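Local coordinates for protein aspartate--tRNA(Asp/Asn) ligase (Thermus thermophilus, PDB 1N9W) that activates L-aspartate with ATP and transfers it to the acceptor end of both tRNA(Asp) and tRNA(Asn), working as a homodimer, at residues Ala129-Gly134 with Glu240-Ala245; Asp143-Phe148 with Gly188-Val193; Leu339-Leu344 with Thr398-Gly403; His354-Leu359 with Val379-Met384. One frame throughout, in Å; residues are numbered along the deposited sequence.

Contact 1: residues Ala129-Gly134 with Glu240-Ala245; sequences AALVRG and EMLEEA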
loop_
_atom_site.group_PDB
_atom_site.type_symbol
_atom_site.label_atom_id
_atom_site.label_comp_id
_atom_site.label_asym_id
_atom_site.label_seq_id
_atom_site.Cartn_x
_atom_site.Cartn_y
_atom_site.Cartn_z
ATOM N N ALA B 129 5.662 -7.693 -4.229
ATOM C CA ALA B 129 5.446 -6.271 -4.406
ATOM C C ALA B 129 4.746 -6.054 -5.733
ATOM O O ALA B 129 3.895 -5.170 -5.867
ATOM C CB ALA B 129 6.772 -5.508 -4.373
ATOM N N ALA B 130 5.092 -6.863 -6.727
ATOM C CA ALA B 130 4.448 -6.715 -8.025
ATOM C C ALA B 130 2.980 -7.134 -7.910
ATOM O O ALA B 130 2.100 -6.402 -8.359
ATOM C CB ALA B 130 5.185 -7.555 -9.076
ATOM N N LEU B 131 2.704 -8.278 -7.280
ATOM C CA LEU B 131 1.310 -8.741 -7.116
ATOM C C LEU B 131 0.428 -7.698 -6.426
ATOM O O LEU B 131 -0.718 -7.480 -6.820
ATOM C CB LEU B 131 1.269 -10.035 -6.296
ATOM C CG LEU B 131 1.953 -11.265 -6.909
ATOM C CD1 LEU B 131 2.140 -12.327 -5.846
ATOM C CD2 LEU B 131 1.128 -11.794 -8.082
ATOM N N VAL B 132 0.958 -7.066 -5.387
ATOM C CA VAL B 132 0.197 -6.061 -4.660
ATOM C C VAL B 132 -0.036 -4.819 -5.527
ATOM O O VAL B 132 -1.100 -4.189 -5.454
ATOM C CB VAL B 132 0.931 -5.685 -3.352
ATOM C CG1 VAL B 132 0.223 -4.541 -2.652
ATOM C CG2 VAL B 132 0.997 -6.904 -2.438
ATOM N N ARG B 133 0.953 -4.465 -6.348
ATOM C CA ARG B 133 0.821 -3.310 -7.232
ATOM C C ARG B 133 -0.331 -3.591 -8.208
ATOM O O ARG B 133 -1.171 -2.721 -8.462
ATOM C CB ARG B 133 2.133 -3.070 -8.008
ATOM C CG ARG B 133 2.131 -1.859 -8.957
ATOM C CD ARG B 133 3.409 -1.846 -9.812
ATOM N NE ARG B 133 4.588 -1.872 -8.956
ATOM C CZ ARG B 133 5.642 -2.662 -9.129
ATOM N NH1 ARG B 133 5.694 -3.510 -10.150
ATOM N NH2 ARG B 133 6.638 -2.625 -8.250
ATOM N N GLY B 134 -0.373 -4.816 -8.732
ATOM C CA GLY B 134 -1.431 -5.204 -9.656
ATOM C C GLY B 134 -2.777 -5.165 -8.966
ATOM O O GLY B 134 -3.788 -4.777 -9.553
ATOM N N GLU B 240 -4.991 -9.805 -13.264
ATOM C CA GLU B 240 -4.206 -8.577 -13.318
ATOM C C GLU B 240 -2.937 -8.731 -12.471
ATOM O O GLU B 240 -1.835 -8.455 -12.938
ATOM C CB GLU B 240 -5.045 -7.411 -12.794
ATOM C CG GLU B 240 -4.326 -6.068 -12.754
ATOM C CD GLU B 240 -4.788 -5.132 -13.846
ATOM O OE1 GLU B 240 -5.927 -5.311 -14.337
ATOM O OE2 GLU B 240 -4.024 -4.202 -14.208
ATOM N N MET B 241 -3.108 -9.180 -11.231
ATOM C CA MET B 241 -1.992 -9.363 -10.309
ATOM C C MET B 241 -0.865 -10.198 -10.941
ATOM O O MET B 241 0.296 -9.779 -10.951
ATOM C CB MET B 241 -2.505 -9.987 -9.005
ATOM C CG MET B 241 -3.400 -9.050 -8.191
ATOM S SD MET B 241 -4.360 -9.921 -6.911
ATOM C CE MET B 241 -3.097 -10.198 -5.790
ATOM N N LEU B 242 -1.214 -11.363 -11.484
ATOM C CA LEU B 242 -0.247 -12.246 -12.133
ATOM C C LEU B 242 0.410 -11.596 -13.346
ATOM O O LEU B 242 1.600 -11.797 -13.610
ATOM C CB LEU B 242 -0.940 -13.544 -12.557
ATOM C CG LEU B 242 -1.034 -14.633 -11.474
ATOM C CD1 LEU B 242 -1.588 -14.054 -10.178
ATOM C CD2 LEU B 242 -1.921 -15.765 -11.977
ATOM N N GLU B 243 -0.371 -10.813 -14.078
ATOM C CA GLU B 243 0.122 -10.122 -15.269
ATOM C C GLU B 243 1.200 -9.105 -14.883
ATOM O O GLU B 243 2.213 -8.969 -15.564
ATOM C CB GLU B 243 -1.040 -9.404 -15.952
ATOM C CG GLU B 243 -0.758 -8.993 -17.380
ATOM C CD GLU B 243 -0.659 -10.190 -18.294
ATOM O OE1 GLU B 243 -1.523 -11.094 -18.179
ATOM O OE2 GLU B 243 0.268 -10.234 -19.135
ATOM N N GLU B 244 0.952 -8.387 -13.788
ATOM C CA GLU B 244 1.879 -7.378 -13.287
ATOM C C GLU B 244 3.211 -8.021 -12.919
ATOM O O GLU B 244 4.272 -7.518 -13.281
ATOM C CB GLU B 244 1.268 -6.675 -12.076
ATOM C CG GLU B 244 2.041 -5.470 -11.540
ATOM C CD GLU B 244 2.319 -4.416 -12.607
ATOM O OE1 GLU B 244 1.507 -4.282 -13.544
ATOM O OE2 GLU B 244 3.344 -3.715 -12.492
ATOM N N ALA B 245 3.145 -9.142 -12.211
ATOM C CA ALA B 245 4.333 -9.873 -11.778
ATOM C C ALA B 245 5.108 -10.364 -12.977
ATOM O O ALA B 245 6.335 -10.295 -13.018
ATOM C CB ALA B 245 3.921 -11.061 -10.913
#
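Gly-134 is the hollow of this helix pair: lacking a side chain, it lets Met-241 come within 4.2 Å, CA to CA, and the place of a CB is taken by the CA of Met-241. Glu-244 fills the groove beside it, CG 3.3 Å from Ala-130 O. Ala-130 and Ala-245 meet through their CB atoms. On the other flank Leu-131 pushes CD2 between Met-241, Leu-242 and Ala-245, 4.0 Å from the CB of Ala-245. Bent at chi2 (54°), Glu-244 brings OE2 to the guanidinium edge of Arg-133 in a salt bridge whose hydrogen bond is straight but weak, NH1 to OE2 3.3 Å; the NE of Arg-133 pairs with Asp-140 of the second subunit. A leucine in place of Arg-133 would probably leave that aspartate without this partner and the Glu-244 carboxylate less firmly held. The segment axes approach to 7.3 Å, their directions 134° apart: close, small-residue packing of helices 119-141 and 227-248 in the class II synthetase catalytic domain.

Contact 2: residues Asp143-Phe148 with Gly188-Val193; sequences DFTEIF and GVFERV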
loop_
_atom_site.group_PDB
_atom_site.type_symbol
_atom_site.label_atom_id
_atom_site.label_comp_id
_atom_site.label_asym_id
_atom_site.label_seq_id
_atom_site.Cartn_x
_atom_site.Cartn_y
_atom_site.Cartn_z
ATOM N N ASP B 143 -12.698 2.049 -9.811
ATOM C CA ASP B 143 -13.161 3.060 -8.873
ATOM C C ASP B 143 -13.145 2.705 -7.390
ATOM O O ASP B 143 -13.893 3.295 -6.604
ATOM C CB ASP B 143 -14.573 3.516 -9.249
ATOM C CG ASP B 143 -14.592 4.912 -9.839
ATOM O OD1 ASP B 143 -13.938 5.122 -10.882
ATOM O OD2 ASP B 143 -15.260 5.793 -9.253
ATOM N N PHE B 144 -12.319 1.746 -6.988
ATOM C CA PHE B 144 -12.240 1.418 -5.569
ATOM C C PHE B 144 -11.405 2.500 -4.911
ATOM O O PHE B 144 -10.606 3.168 -5.573
ATOM C CB PHE B 144 -11.555 0.072 -5.340
ATOM C CG PHE B 144 -12.450 -1.107 -5.549
ATOM C CD1 PHE B 144 -12.956 -1.396 -6.810
ATOM C CD2 PHE B 144 -12.789 -1.932 -4.478
ATOM C CE1 PHE B 144 -13.788 -2.489 -7.007
ATOM C CE2 PHE B 144 -13.621 -3.030 -4.659
ATOM C CZ PHE B 144 -14.124 -3.312 -5.927
ATOM N N THR B 145 -11.598 2.685 -3.612
ATOM C CA THR B 145 -10.829 3.670 -2.862
ATOM C C THR B 145 -10.053 2.954 -1.744
ATOM O O THR B 145 -10.640 2.255 -0.918
ATOM C CB THR B 145 -11.749 4.760 -2.240
ATOM O OG1 THR B 145 -12.304 5.567 -3.286
ATOM C CG2 THR B 145 -10.966 5.656 -1.287
ATOM N N GLU B 146 -8.729 3.122 -1.743
ATOM C CA GLU B 146 -7.876 2.505 -0.728
ATOM C C GLU B 146 -8.154 3.167 0.614
ATOM O O GLU B 146 -8.240 4.394 0.704
ATOM C CB GLU B 146 -6.391 2.663 -1.089
ATOM C CG GLU B 146 -5.413 2.198 -0.001
ATOM C CD GLU B 146 -4.000 1.955 -0.523
ATOM O OE1 GLU B 146 -3.542 2.712 -1.406
ATOM O OE2 GLU B 146 -3.339 1.009 -0.034
ATOM N N ILE B 147 -8.313 2.354 1.652
ATOM C CA ILE B 147 -8.570 2.881 2.978
ATOM C C ILE B 147 -7.523 2.396 3.960
ATOM O O ILE B 147 -6.774 1.456 3.681
ATOM C CB ILE B 147 -9.937 2.448 3.511
ATOM C CG1 ILE B 147 -9.976 0.920 3.627
ATOM C CG2 ILE B 147 -11.039 2.991 2.604
ATOM C CD1 ILE B 147 -11.311 0.361 4.056
ATOM N N PHE B 148 -7.495 3.047 5.117
ATOM C CA PHE B 148 -6.556 2.716 6.174
ATOM C C PHE B 148 -7.312 2.704 7.497
ATOM O O PHE B 148 -7.668 3.757 8.023
ATOM C CB PHE B 148 -5.435 3.757 6.198
ATOM C CG PHE B 148 -4.818 3.996 4.846
ATOM C CD1 PHE B 148 -5.383 4.902 3.954
ATOM C CD2 PHE B 148 -3.704 3.271 4.442
ATOM C CE1 PHE B 148 -4.855 5.068 2.677
ATOM C CE2 PHE B 148 -3.168 3.430 3.165
ATOM C CZ PHE B 148 -3.742 4.333 2.285
ATOM N N GLY B 188 -20.266 2.073 2.901
ATOM C CA GLY B 188 -21.354 3.034 2.844
ATOM C C GLY B 188 -20.842 4.428 2.524
ATOM O O GLY B 188 -21.615 5.336 2.233
ATOM N N VAL B 189 -19.524 4.590 2.581
ATOM C CA VAL B 189 -18.888 5.869 2.299
ATOM C C VAL B 189 -18.379 5.934 0.860
ATOM O O VAL B 189 -18.653 6.897 0.139
ATOM C CB VAL B 189 -17.716 6.122 3.286
ATOM C CG1 VAL B 189 -17.029 7.450 2.973
ATOM C CG2 VAL B 189 -18.235 6.122 4.725
ATOM N N PHE B 190 -17.662 4.897 0.435
ATOM C CA PHE B 190 -17.087 4.855 -0.912
ATOM C C PHE B 190 -17.626 3.754 -1.826
ATOM O O PHE B 190 -17.199 3.640 -2.975
ATOM C CB PHE B 190 -15.564 4.728 -0.804
ATOM C CG PHE B 190 -14.892 5.933 -0.199
ATOM C CD1 PHE B 190 -15.032 7.187 -0.783
ATOM C CD2 PHE B 190 -14.092 5.807 0.941
ATOM C CE1 PHE B 190 -14.386 8.302 -0.249
ATOM C CE2 PHE B 190 -13.439 6.917 1.486
ATOM C CZ PHE B 190 -13.587 8.169 0.890
ATOM N N GLU B 191 -18.550 2.946 -1.310
ATOM C CA GLU B 191 -19.174 1.865 -2.085
ATOM C C GLU B 191 -18.242 0.699 -2.420
ATOM O O GLU B 191 -18.649 -0.466 -2.372
ATOM C CB GLU B 191 -19.757 2.422 -3.397
ATOM C CG GLU B 191 -20.911 3.420 -3.243
ATOM C CD GLU B 191 -21.368 4.005 -4.582
ATOM O OE1 GLU B 191 -21.288 3.289 -5.609
ATOM O OE2 GLU B 191 -21.824 5.171 -4.607
ATOM N N ARG B 192 -16.998 1.019 -2.765
ATOM C CA ARG B 192 -15.992 0.019 -3.131
ATOM C C ARG B 192 -14.663 0.418 -2.509
ATOM O O ARG B 192 -14.117 1.479 -2.821
ATOM C CB ARG B 192 -15.856 -0.027 -4.660
ATOM C CG ARG B 192 -17.158 -0.308 -5.346
ATOM C CD ARG B 192 -17.292 0.498 -6.615
ATOM N NE ARG B 192 -16.651 -0.137 -7.737
ATOM C CZ ARG B 192 -17.211 -1.084 -8.483
ATOM N NH1 ARG B 192 -18.438 -1.509 -8.221
ATOM N NH2 ARG B 192 -16.536 -1.607 -9.505
ATOM N N VAL B 193 -14.147 -0.433 -1.631
ATOM C CA VAL B 193 -12.887 -0.147 -0.958
ATOM C C VAL B 193 -12.025 -1.388 -0.797
ATOM O O VAL B 193 -12.493 -2.514 -0.955
ATOM C CB VAL B 193 -13.122 0.423 0.473
ATOM C CG1 VAL B 193 -14.034 1.631 0.418
ATOM C CG2 VAL B 193 -13.700 -0.653 1.378
HETATM O O HOH W 1 -14.759 4.516 -4.281
#
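Phe-144 lays one ring face on Arg-192 where the short strand 145-146, outermost in this chain's sheet, joins the mixed sheet of the class II synthetase catalytic domain, parallel to strand 192-198. The CB of Arg-192 stands 3.5 Å from the ring centroid, 8° off the normal, a CH-pi contact with the methylene centred over the ring. Beyond CB the arginine bends at chi2 and chi3 and crosses the phenylalanine at about a right angle, guanidinium and ring planes 54° apart; its NE bonds to Gln-142 O. Thr-145 makes the matching contact on Phe-190: with CG2 anti to the backbone N, the methyl sits over one face of that ring, 3.9 Å from the centroid, while the CG1 of Val-189 covers the opposite face. The CD1 of Ile-147 meets the CG2 of Val-193 at 3.7 Å. Asp-143, at the C-prime position of the Schellman motif closing helix 119-141, turns its carboxylate to Arg-39 and Arg-6 of the second subunit. The strands are tied by Thr-145 N to Arg-192 O, 2.9 Å, and beside that bond a water reaches Asp-143 O, the OG1 of Thr-145 (2.8 Å) and Phe-190 O.

Contact 3: residues Leu339-Leu344 with Thr398-Gly403; sequences LLFRGL and TQKLLG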
loop_
_atom_site.group_PDB
_atom_site.type_symbol
_atom_site.label_atom_id
_atom_site.label_comp_id
_atom_site.label_asym_id
_atom_site.label_seq_id
_atom_site.Cartn_x
_atom_site.Cartn_y
_atom_site.Cartn_z
ATOM N N LEU B 339 -11.229 -19.700 -1.832
ATOM C CA LEU B 339 -10.485 -19.980 -3.054
ATOM C C LEU B 339 -9.297 -20.870 -2.725
ATOM O O LEU B 339 -8.512 -20.565 -1.827
ATOM C CB LEU B 339 -9.996 -18.684 -3.705
ATOM C CG LEU B 339 -9.048 -18.863 -4.895
ATOM C CD1 LEU B 339 -9.728 -19.685 -5.984
ATOM C CD2 LEU B 339 -8.632 -17.502 -5.428
ATOM N N LEU B 340 -9.181 -21.981 -3.438
ATOM C CA LEU B 340 -8.070 -22.892 -3.230
ATOM C C LEU B 340 -7.101 -22.744 -4.377
ATOM O O LEU B 340 -7.477 -22.883 -5.541
ATOM C CB LEU B 340 -8.555 -24.340 -3.168
ATOM C CG LEU B 340 -9.417 -24.713 -1.968
ATOM C CD1 LEU B 340 -9.753 -26.198 -2.047
ATOM C CD2 LEU B 340 -8.669 -24.400 -0.681
ATOM N N PHE B 341 -5.853 -22.444 -4.049
ATOM C CA PHE B 341 -4.829 -22.284 -5.064
ATOM C C PHE B 341 -3.787 -23.367 -4.866
ATOM O O PHE B 341 -3.073 -23.382 -3.866
ATOM C CB PHE B 341 -4.190 -20.898 -4.955
ATOM C CG PHE B 341 -3.071 -20.664 -5.928
ATOM C CD1 PHE B 341 -3.237 -20.935 -7.286
ATOM C CD2 PHE B 341 -1.856 -20.150 -5.490
ATOM C CE1 PHE B 341 -2.210 -20.687 -8.190
ATOM C CE2 PHE B 341 -0.828 -19.900 -6.386
ATOM C CZ PHE B 341 -1.000 -20.171 -7.739
ATOM N N ARG B 342 -3.712 -24.283 -5.823
ATOM C CA ARG B 342 -2.759 -25.384 -5.745
ATOM C C ARG B 342 -2.818 -26.106 -4.397
ATOM O O ARG B 342 -1.790 -26.503 -3.854
ATOM C CB ARG B 342 -1.337 -24.867 -6.018
ATOM C CG ARG B 342 -1.076 -24.601 -7.494
ATOM C CD ARG B 342 0.297 -24.001 -7.781
ATOM N NE ARG B 342 0.502 -23.910 -9.230
ATOM C CZ ARG B 342 1.506 -23.270 -9.822
ATOM N NH1 ARG B 342 2.429 -22.639 -9.098
ATOM N NH2 ARG B 342 1.582 -23.257 -11.149
ATOM N N GLY B 343 -4.025 -26.258 -3.858
ATOM C CA GLY B 343 -4.188 -26.963 -2.596
ATOM C C GLY B 343 -4.226 -26.124 -1.335
ATOM O O GLY B 343 -4.552 -26.628 -0.259
ATOM N N LEU B 344 -3.897 -24.845 -1.457
ATOM C CA LEU B 344 -3.893 -23.970 -0.293
ATOM C C LEU B 344 -4.986 -22.910 -0.374
ATOM O O LEU B 344 -5.273 -22.372 -1.445
ATOM C CB LEU B 344 -2.526 -23.300 -0.154
ATOM C CG LEU B 344 -2.291 -22.485 1.115
ATOM C CD1 LEU B 344 -2.447 -23.389 2.337
ATOM C CD2 LEU B 344 -0.901 -21.868 1.072
ATOM N N THR B 398 1.787 -15.917 -3.037
ATOM C CA THR B 398 3.168 -15.796 -3.502
ATOM C C THR B 398 3.910 -17.111 -3.347
ATOM O O THR B 398 4.647 -17.531 -4.238
ATOM C CB THR B 398 3.933 -14.708 -2.701
ATOM O OG1 THR B 398 3.342 -13.426 -2.944
ATOM C CG2 THR B 398 5.399 -14.671 -3.100
ATOM N N GLN B 399 3.715 -17.746 -2.198
ATOM C CA GLN B 399 4.363 -19.016 -1.895
ATOM C C GLN B 399 4.009 -20.079 -2.929
ATOM O O GLN B 399 4.884 -20.659 -3.577
ATOM C CB GLN B 399 3.929 -19.504 -0.515
ATOM C CG GLN B 399 4.654 -20.740 -0.031
ATOM C CD GLN B 399 3.715 -21.731 0.621
ATOM O OE1 GLN B 399 2.804 -21.349 1.359
ATOM N NE2 GLN B 399 3.934 -23.014 0.359
ATOM N N LYS B 400 2.717 -20.335 -3.076
ATOM C CA LYS B 400 2.252 -21.333 -4.018
ATOM C C LYS B 400 2.545 -20.986 -5.470
ATOM O O LYS B 400 2.782 -21.871 -6.296
ATOM C CB LYS B 400 0.754 -21.585 -3.808
ATOM C CG LYS B 400 0.486 -22.538 -2.658
ATOM C CD LYS B 400 1.083 -23.908 -2.987
ATOM C CE LYS B 400 1.046 -24.852 -1.808
ATOM N NZ LYS B 400 1.506 -26.209 -2.201
ATOM N N LEU B 401 2.555 -19.696 -5.781
ATOM C CA LEU B 401 2.830 -19.240 -7.143
ATOM C C LEU B 401 4.271 -19.531 -7.535
ATOM O O LEU B 401 4.553 -19.900 -8.673
ATOM C CB LEU B 401 2.586 -17.733 -7.248
ATOM C CG LEU B 401 2.743 -17.087 -8.626
ATOM C CD1 LEU B 401 1.603 -17.534 -9.524
ATOM C CD2 LEU B 401 2.722 -15.563 -8.495
ATOM N N LEU B 402 5.185 -19.360 -6.585
ATOM C CA LEU B 402 6.600 -19.565 -6.856
ATOM C C LEU B 402 7.152 -20.937 -6.477
ATOM O O LEU B 402 8.349 -21.191 -6.632
ATOM C CB LEU B 402 7.410 -18.471 -6.156
ATOM C CG LEU B 402 7.003 -17.062 -6.586
ATOM C CD1 LEU B 402 7.737 -16.021 -5.759
ATOM C CD2 LEU B 402 7.290 -16.892 -8.066
ATOM N N GLY B 403 6.287 -21.816 -5.978
ATOM C CA GLY B 403 6.715 -23.150 -5.597
ATOM C C GLY B 403 7.719 -23.134 -4.465
ATOM O O GLY B 403 8.709 -23.862 -4.486
#
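Phe-341 to Leu-344 form a type I' beta turn whose Arg-342 corner faces Lys-400, their CA atoms 6.7 Å apart, near the end of helix 394-402. Phe-341 N to Leu-344 O and Leu-344 N to Phe-341 O close the turn, and the backbone angles of Gly-343 would jam a CB against the preceding carbonyl. From the strand, Phe-341 holds CG anti to its N (chi1 177°) and slides past Lys-400 in the opposite direction, with CD2 3.4 Å from the CB of Lys-400. The edge of its ring meets the helix backbone at Leu-401 N, and CZ touches the CD1 of Leu-401 at 4.1 Å.

Arg-342 runs extended from CG to NE and presents NH1 to Lys-400 O, a 2.9 Å bond with the acceptor lying close to the guanidinium plane. From outside, NE forms a salt bridge with Asp-310 and NH2 bonds to Thr-259 O. Lysine in place of Arg-342 would probably be unable to hold all three partners at once, leaving one or more without its donor. At the far end of the turn, the CB of Leu-344 packs on the CG of Lys-400 at 4.0 Å. The contact joins the hairpin of strands 336-341 and 344-351 to helix 394-402; that helix and strand 387-393 before it, with predicted ATP-binding Arg-396, are consistent with motif 3 of the class II catalytic domain.

Contact 4: residues His354-Leu359 with Val379-Met384; sequences HRYEEL and VFKYGM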
loop_
_atom_site.group_PDB
_atom_site.type_symbol
_atom_site.label_atom_id
_atom_site.label_comp_id
_atom_site.label_asym_id
_atom_site.label_seq_id
_atom_site.Cartn_x
_atom_site.Cartn_y
_atom_site.Cartn_z
ATOM N N HIS B 354 -26.937 -7.255 5.406
ATOM C CA HIS B 354 -27.061 -5.797 5.486
ATOM C C HIS B 354 -28.263 -5.289 6.268
ATOM O O HIS B 354 -28.268 -4.145 6.722
ATOM C CB HIS B 354 -27.101 -5.196 4.086
ATOM C CG HIS B 354 -28.144 -5.801 3.200
ATOM N ND1 HIS B 354 -28.043 -7.081 2.703
ATOM C CD2 HIS B 354 -29.297 -5.293 2.705
ATOM C CE1 HIS B 354 -29.089 -7.336 1.935
ATOM N NE2 HIS B 354 -29.863 -6.269 1.920
ATOM N N ARG B 355 -29.283 -6.125 6.415
ATOM C CA ARG B 355 -30.478 -5.723 7.147
ATOM C C ARG B 355 -30.298 -5.907 8.646
ATOM O O ARG B 355 -29.867 -6.963 9.107
ATOM C CB ARG B 355 -31.691 -6.522 6.663
ATOM C CG ARG B 355 -32.347 -5.965 5.404
ATOM C CD ARG B 355 -33.314 -4.813 5.705
ATOM N NE ARG B 355 -34.580 -5.284 6.277
ATOM C CZ ARG B 355 -34.781 -5.566 7.565
ATOM N NH1 ARG B 355 -33.802 -5.422 8.450
ATOM N NH2 ARG B 355 -35.966 -6.002 7.967
ATOM N N TYR B 356 -30.624 -4.866 9.398
ATOM C CA TYR B 356 -30.506 -4.899 10.846
ATOM C C TYR B 356 -31.286 -6.073 11.420
ATOM O O TYR B 356 -30.755 -6.860 12.203
ATOM C CB TYR B 356 -31.046 -3.607 11.445
ATOM C CG TYR B 356 -31.046 -3.591 12.952
ATOM C CD1 TYR B 356 -29.857 -3.454 13.664
ATOM C CD2 TYR B 356 -32.236 -3.702 13.669
ATOM C CE1 TYR B 356 -29.854 -3.420 15.053
ATOM C CE2 TYR B 356 -32.243 -3.670 15.060
ATOM C CZ TYR B 356 -31.051 -3.526 15.743
ATOM O OH TYR B 356 -31.051 -3.462 17.115
ATOM N N GLU B 357 -32.551 -6.181 11.032
ATOM C CA GLU B 357 -33.391 -7.265 11.516
ATOM C C GLU B 357 -32.767 -8.632 11.282
ATOM O O GLU B 357 -32.784 -9.482 12.166
ATOM C CB GLU B 357 -34.773 -7.212 10.857
ATOM C CG GLU B 357 -35.680 -6.138 11.431
ATOM C CD GLU B 357 -35.750 -6.197 12.951
ATOM O OE1 GLU B 357 -36.049 -7.283 13.500
ATOM O OE2 GLU B 357 -35.502 -5.156 13.598
ATOM N N GLU B 358 -32.217 -8.841 10.090
ATOM C CA GLU B 358 -31.602 -10.117 9.759
ATOM C C GLU B 358 -30.389 -10.415 10.636
ATOM O O GLU B 358 -30.124 -11.571 10.961
ATOM C CB GLU B 358 -31.207 -10.149 8.281
ATOM C CG GLU B 358 -32.380 -9.994 7.324
ATOM C CD GLU B 358 -32.046 -10.425 5.908
ATOM O OE1 GLU B 358 -31.230 -9.747 5.246
ATOM O OE2 GLU B 358 -32.595 -11.455 5.458
ATOM N N LEU B 359 -29.654 -9.376 11.018
ATOM C CA LEU B 359 -28.480 -9.556 11.866
ATOM C C LEU B 359 -28.876 -10.043 13.256
ATOM O O LEU B 359 -28.291 -10.990 13.782
ATOM C CB LEU B 359 -27.698 -8.245 12.002
ATOM C CG LEU B 359 -26.733 -7.862 10.880
ATOM C CD1 LEU B 359 -26.155 -6.489 11.158
ATOM C CD2 LEU B 359 -25.624 -8.892 10.783
ATOM N N VAL B 379 -24.566 0.851 12.643
ATOM C CA VAL B 379 -24.491 1.244 11.242
ATOM C C VAL B 379 -25.547 0.561 10.375
ATOM O O VAL B 379 -26.101 1.182 9.472
ATOM C CB VAL B 379 -23.089 0.958 10.643
ATOM C CG1 VAL B 379 -22.819 -0.535 10.619
ATOM C CG2 VAL B 379 -22.999 1.540 9.242
ATOM N N PHE B 380 -25.833 -0.706 10.651
ATOM C CA PHE B 380 -26.815 -1.427 9.851
ATOM C C PHE B 380 -28.247 -0.920 10.033
ATOM O O PHE B 380 -29.202 -1.534 9.561
ATOM C CB PHE B 380 -26.745 -2.925 10.134
ATOM C CG PHE B 380 -25.420 -3.537 9.791
ATOM C CD1 PHE B 380 -24.372 -3.519 10.708
ATOM C CD2 PHE B 380 -25.209 -4.119 8.543
ATOM C CE1 PHE B 380 -23.137 -4.072 10.388
ATOM C CE2 PHE B 380 -23.977 -4.674 8.214
ATOM C CZ PHE B 380 -22.936 -4.652 9.139
ATOM N N LYS B 381 -28.383 0.202 10.726
ATOM C CA LYS B 381 -29.680 0.820 10.939
ATOM C C LYS B 381 -29.739 2.057 10.047
ATOM O O LYS B 381 -30.567 2.948 10.242
ATOM C CB LYS B 381 -29.844 1.206 12.411
ATOM C CG LYS B 381 -30.234 0.034 13.296
ATOM C CD LYS B 381 -29.825 0.242 14.747
ATOM C CE LYS B 381 -30.099 1.591 15.218
ATOM N NZ LYS B 381 -30.009 1.969 16.498
ATOM N N TYR B 382 -28.842 2.104 9.065
ATOM C CA TYR B 382 -28.783 3.230 8.146
ATOM C C TYR B 382 -28.632 2.810 6.694
ATOM O O TYR B 382 -27.698 3.217 6.004
ATOM C CB TYR B 382 -27.659 4.176 8.555
ATOM C CG TYR B 382 -27.905 4.814 9.902
ATOM C CD1 TYR B 382 -28.776 5.896 10.036
ATOM C CD2 TYR B 382 -27.303 4.305 11.057
ATOM C CE1 TYR B 382 -29.042 6.457 11.285
ATOM C CE2 TYR B 382 -27.562 4.855 12.309
ATOM C CZ TYR B 382 -28.434 5.932 12.416
ATOM O OH TYR B 382 -28.697 6.476 13.651
ATOM N N GLY B 383 -29.572 1.981 6.249
ATOM C CA GLY B 383 -29.594 1.516 4.878
ATOM C C GLY B 383 -28.306 0.978 4.291
ATOM O O GLY B 383 -27.978 1.282 3.142
ATOM N N MET B 384 -27.563 0.189 5.058
ATOM C CA MET B 384 -26.338 -0.395 4.532
ATOM C C MET B 384 -26.815 -1.238 3.350
ATOM O O MET B 384 -27.655 -2.125 3.508
ATOM C CB MET B 384 -25.670 -1.293 5.578
ATOM C CG MET B 384 -24.232 -1.641 5.245
ATOM S SD MET B 384 -23.096 -0.240 5.375
ATOM C CE MET B 384 -22.169 -0.766 6.712
HETATM O O HOH W 2 -28.686 -1.648 6.606
#
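The N-terminal turn of helix 356-364 packs here against the loop that leads from helix 374-377 into strand 387-393. Leu-359 reaches out from the helix and sets CD1 over one face of the Phe-380 ring, 3.5 Å from its centroid and 20° off the normal, the two side chains crossing at about a right angle. The edge of the same ring points at His-354 O, which lies in its plane 3.6 Å from CD2. One turn back towards the N-terminus, Tyr-356 lies side by side with Lys-381, both pointing the same way; the CG of Lys-381 stands over the tyrosine ring at 3.8 Å from the centroid, a CH-pi contact made by the aliphatic part of the lysine, whose NZ goes on to Glu-378.

Arg-355 is the N-cap residue of this helix, and the chain just before it carries Arg-352, predicted to bind L-aspartate, whose side chain is about 6 Å from that of Phe-380. No direct hydrogen bond crosses between the segments. A water lies between them, 3.0 Å from Phe-380 O; it is also modelled very close to His-354 O, a bond doubtful in detail. His-354 turns CG into the cramped place between its backbone N and carbonyl carbon (chi1 53°), and its CB rests 3.2 Å from Met-384 O, which accepts a hydrogen bond from Ser-86 of the second subunit.

All four contacts belong to the class II catalytic domain. Contacts 1 and 3 touch directly: Leu-131 CD1 lies 3.3 Å from Thr-398 OG1, so helix 394-402 packs against the helix pair on one side and the 341-344 turn on another. Both segments of contact 2 fall in the chain between the two of contact 1, with centres 20 Å apart; contact 2 shares its sheet with contact 3. Contact 4 stands about 36 Å from contact 3 centre to centre, yet comes within about 4 Å of contact 2, nearest atoms, without touching. Contacts 1, 2 and 4 reach the second subunit. Contact 3 lies nearest the predicted ATP residues; side chain to side chain, predicted L-aspartate-binding Arg-352 is about 10 Å from Val-193 and 6 Å from Phe-380.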